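Local coordinates for 2-dehydro-3-deoxy-D-arabinonate dehydratase (Sulfolobus solfataricus, PDB 2Q1C), which catalyses the loss of water from 2-dehydro-3-deoxy-D-arabinonate to give 2,5-dioxopentanoate in a pentose oxidation pathway, using magnesium or calcium, at residues T140-E145 / K264-E269. Residues are numbered along the deposited sequence; the frame is centred on the assembly and turned at random.
Sequences TLPEPE and KGLKDE. With CA (calcium ion), chain B; 2KT (2-ketobutyric acid), chain C.
On its way into the metal site of this FAH-family dehydratase, the run T140-P142 packs against the loop K264-L266, which leads toward strand 271-276. One backbone hydrogen bond ties the two together: L266 N donates to T140 O over 3.0 Å, nearly straight at 161° and in the carbonyl plane. Beside it, both methyls of L266 lie against the proline ring, with L266 CD1 3.7 Å from P142 CD, and I212 and V133 border it. L141, with CG anti to its carbonyl carbon (chi1 -68°), lays its CD2 methyl in van der Waals contact against the 264-269 backbone, 3.4 Å from K264 O. An alanine in place of L266 would keep the N-H but would probably take the methyls from the P142 ring and open a gap beside I212 and V133. Directly after P142, E143 and then E145 send extended side chains to the calcium, with E143 OE2 at 2.2 Å and E145 OE1 at 2.4 Å. D164, a water and two oxygens of 2-ketobutyric acid complete the shell, and R89 forms a salt bridge with E143 OE1. Two glutamates and an aspartate gripping a divalent ion chelated by a 2-oxo acid characterise the FAH-fold active site.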
ATOM      1  N   THR A 140      36.133   3.379 -22.369  1.00 38.87           N
ATOM      2  CA  THR A 140      35.422   2.837 -21.214  1.00 38.44           C
ATOM      3  C   THR A 140      35.783   1.369 -21.002  1.00 38.22           C
ATOM      4  O   THR A 140      35.739   0.574 -21.940  1.00 38.28           O
ATOM      5  CB  THR A 140      33.894   3.007 -21.373  1.00 38.44           C
ATOM      6  OG1 THR A 140      33.582   4.402 -21.488  1.00 38.18           O
ATOM      7  CG2 THR A 140      33.146   2.429 -20.178  1.00 38.37           C
ATOM      8  N   LEU A 141      36.144   1.021 -19.768  1.00 37.89           N
ATOM      9  CA  LEU A 141      36.558  -0.342 -19.433  1.00 37.60           C
ATOM     10  C   LEU A 141      35.673  -0.977 -18.362  1.00 37.32           C
ATOM     11  O   LEU A 141      35.154  -0.274 -17.493  1.00 37.34           O
ATOM     12  CB  LEU A 141      38.019  -0.365 -18.965  1.00 37.64           C
ATOM     13  CG  LEU A 141      39.139  -0.055 -19.964  1.00 37.88           C
ATOM     14  CD1 LEU A 141      40.482  -0.056 -19.249  1.00 38.03           C
ATOM     15  CD2 LEU A 141      39.154  -1.038 -21.131  1.00 37.76           C
ATOM     16  N   PRO A 142      35.488  -2.311 -18.430  1.00 37.05           N
ATOM     17  CA  PRO A 142      34.826  -3.013 -17.338  1.00 36.86           C
ATOM     18  C   PRO A 142      35.818  -3.349 -16.224  1.00 36.70           C
ATOM     19  O   PRO A 142      36.974  -3.682 -16.502  1.00 36.79           O
ATOM     20  CB  PRO A 142      34.313  -4.290 -18.004  1.00 36.85           C
ATOM     21  CG  PRO A 142      35.271  -4.551 -19.119  1.00 36.83           C
ATOM     22  CD  PRO A 142      35.864  -3.224 -19.528  1.00 37.01           C
ATOM     23  N   GLU A 143      35.372  -3.249 -14.977  1.00 36.37           N
ATOM     24  CA  GLU A 143      36.224  -3.580 -13.841  1.00 36.02           C
ATOM     25  C   GLU A 143      35.656  -4.772 -13.068  1.00 35.76           C
ATOM     26  O   GLU A 143      34.742  -4.612 -12.253  1.00 35.76           O
ATOM     27  CB  GLU A 143      36.444  -2.356 -12.945  1.00 35.98           C
ATOM     28  CG  GLU A 143      37.182  -1.207 -13.641  1.00 36.06           C
ATOM     29  CD  GLU A 143      37.530  -0.047 -12.713  1.00 36.22           C
ATOM     30  OE1 GLU A 143      38.086   0.959 -13.204  1.00 36.56           O
ATOM     31  OE2 GLU A 143      37.253  -0.132 -11.497  1.00 36.39           O
ATOM     32  N   PRO A 144      36.180  -5.983 -13.352  1.00 35.50           N
ATOM     33  CA  PRO A 144      35.747  -7.226 -12.710  1.00 35.25           C
ATOM     34  C   PRO A 144      36.108  -7.251 -11.229  1.00 35.03           C
ATOM     35  O   PRO A 144      37.287  -7.159 -10.874  1.00 35.02           O
ATOM     36  CB  PRO A 144      36.522  -8.306 -13.477  1.00 35.21           C
ATOM     37  CG  PRO A 144      37.701  -7.609 -14.041  1.00 35.29           C
ATOM     38  CD  PRO A 144      37.245  -6.218 -14.344  1.00 35.46           C
ATOM     39  N   GLU A 145      35.096  -7.360 -10.374  1.00 34.80           N
ATOM     40  CA  GLU A 145      35.302  -7.238  -8.930  1.00 34.67           C
ATOM     41  C   GLU A 145      34.474  -8.219  -8.108  1.00 34.57           C
ATOM     42  O   GLU A 145      33.373  -8.608  -8.504  1.00 34.65           O
ATOM     43  CB  GLU A 145      35.002  -5.809  -8.469  1.00 34.56           C
ATOM     44  CG  GLU A 145      35.859  -4.745  -9.134  1.00 34.53           C
ATOM     45  CD  GLU A 145      35.578  -3.342  -8.636  1.00 34.66           C
ATOM     46  OE1 GLU A 145      35.794  -2.389  -9.415  1.00 34.38           O
ATOM     47  OE2 GLU A 145      35.157  -3.182  -7.470  1.00 34.84           O
ATOM     48  N   LYS A 264      42.068  -1.317 -25.669  1.00 47.10           N
ATOM     49  CA  LYS A 264      41.044  -2.319 -25.377  1.00 46.90           C
ATOM     50  C   LYS A 264      39.708  -1.732 -24.895  1.00 46.68           C
ATOM     51  O   LYS A 264      38.935  -2.404 -24.208  1.00 46.55           O
ATOM     52  CB  LYS A 264      41.590  -3.366 -24.392  1.00 46.96           C
ATOM     53  CG  LYS A 264      42.781  -4.171 -24.926  1.00 47.05           C
ATOM     54  CD  LYS A 264      42.355  -5.170 -25.999  1.00 47.25           C
ATOM     55  CE  LYS A 264      43.469  -5.445 -27.000  1.00 47.30           C
ATOM     56  NZ  LYS A 264      44.540  -6.310 -26.436  1.00 47.58           N
ATOM     57  N   GLY A 265      39.439  -0.484 -25.277  1.00 46.51           N
ATOM     58  CA  GLY A 265      38.198   0.197 -24.913  1.00 46.46           C
ATOM     59  C   GLY A 265      36.958  -0.477 -25.470  1.00 46.45           C
ATOM     60  O   GLY A 265      36.996  -1.064 -26.553  1.00 46.51           O
ATOM     61  N   LEU A 266      35.858  -0.392 -24.726  1.00 46.40           N
ATOM     62  CA  LEU A 266      34.595  -1.024 -25.112  1.00 46.33           C
ATOM     63  C   LEU A 266      33.873  -0.287 -26.237  1.00 46.36           C
ATOM     64  O   LEU A 266      33.997   0.935 -26.382  1.00 46.25           O
ATOM     65  CB  LEU A 266      33.667  -1.159 -23.897  1.00 46.33           C
ATOM     66  CG  LEU A 266      33.505  -2.498 -23.162  1.00 46.33           C
ATOM     67  CD1 LEU A 266      34.800  -3.299 -23.065  1.00 46.60           C
ATOM     68  CD2 LEU A 266      32.913  -2.262 -21.778  1.00 46.25           C
ATOM     69  N   LYS A 267      33.129  -1.049 -27.035  1.00 46.40           N
ATOM     70  CA  LYS A 267      32.239  -0.491 -28.053  1.00 46.48           C
ATOM     71  C   LYS A 267      30.988  -1.347 -28.231  1.00 46.32           C
ATOM     72  O   LYS A 267      30.920  -2.471 -27.728  1.00 46.17           O
ATOM     73  CB  LYS A 267      32.964  -0.273 -29.389  1.00 46.55           C
ATOM     74  CG  LYS A 267      33.839  -1.430 -29.860  1.00 46.80           C
ATOM     75  CD  LYS A 267      34.708  -1.014 -31.044  1.00 46.77           C
ATOM     76  CE  LYS A 267      35.771   0.001 -30.634  1.00 47.33           C
ATOM     77  NZ  LYS A 267      36.319   0.730 -31.809  1.00 47.88           N
ATOM     78  N   ASP A 268      30.009  -0.796 -28.948  1.00 46.23           N
ATOM     79  CA  ASP A 268      28.689  -1.406 -29.127  1.00 46.22           C
ATOM     80  C   ASP A 268      28.725  -2.899 -29.464  1.00 46.12           C
ATOM     81  O   ASP A 268      29.603  -3.362 -30.199  1.00 46.22           O
ATOM     82  CB  ASP A 268      27.900  -0.637 -30.197  1.00 46.31           C
ATOM     83  CG  ASP A 268      26.411  -0.946 -30.171  1.00 46.57           C
ATOM     84  OD1 ASP A 268      25.909  -1.433 -29.133  1.00 47.39           O
ATOM     85  OD2 ASP A 268      25.734  -0.690 -31.192  1.00 46.72           O
ATOM     86  N   GLU A 269      27.768  -3.636 -28.903  1.00 45.95           N
ATOM     87  CA  GLU A 269      27.551  -5.066 -29.184  1.00 45.88           C
ATOM     88  C   GLU A 269      28.621  -6.015 -28.621  1.00 45.65           C
ATOM     89  O   GLU A 269      28.588  -7.215 -28.905  1.00 45.66           O
ATOM     90  CB  GLU A 269      27.321  -5.322 -30.686  1.00 46.06           C
ATOM     91  CG  GLU A 269      26.201  -4.486 -31.330  1.00 46.80           C
ATOM     92  CD  GLU A 269      24.821  -4.769 -30.749  1.00 47.83           C
ATOM     93  OE1 GLU A 269      24.504  -5.953 -30.505  1.00 48.68           O
ATOM     94  OE2 GLU A 269      24.049  -3.805 -30.549  1.00 47.97           O
TER
HETATM   95 CA    CA B 294      36.466  -0.131  -9.388  1.00 37.26          CA
HETATM   96  C4  2KT C 295      39.155   3.805  -9.016  1.00 40.00           C
HETATM   97  C3  2KT C 295      39.615   2.807  -8.355  1.00 40.37           C
HETATM   98  C2  2KT C 295      39.022   1.730  -8.646  1.00 40.51           C
HETATM   99  O3  2KT C 295      37.892   1.759  -9.121  1.00 40.56           O
HETATM  100  C   2KT C 295      39.612   0.544  -8.429  1.00 40.51           C
HETATM  101  OXT 2KT C 295      40.762   0.492  -7.938  1.00 40.73           O
HETATM  102  O   2KT C 295      38.993  -0.506  -8.724  1.00 40.36           O
HETATM  103  O   HOH W   1      35.935  -0.540  -7.027  1.00 35.36           O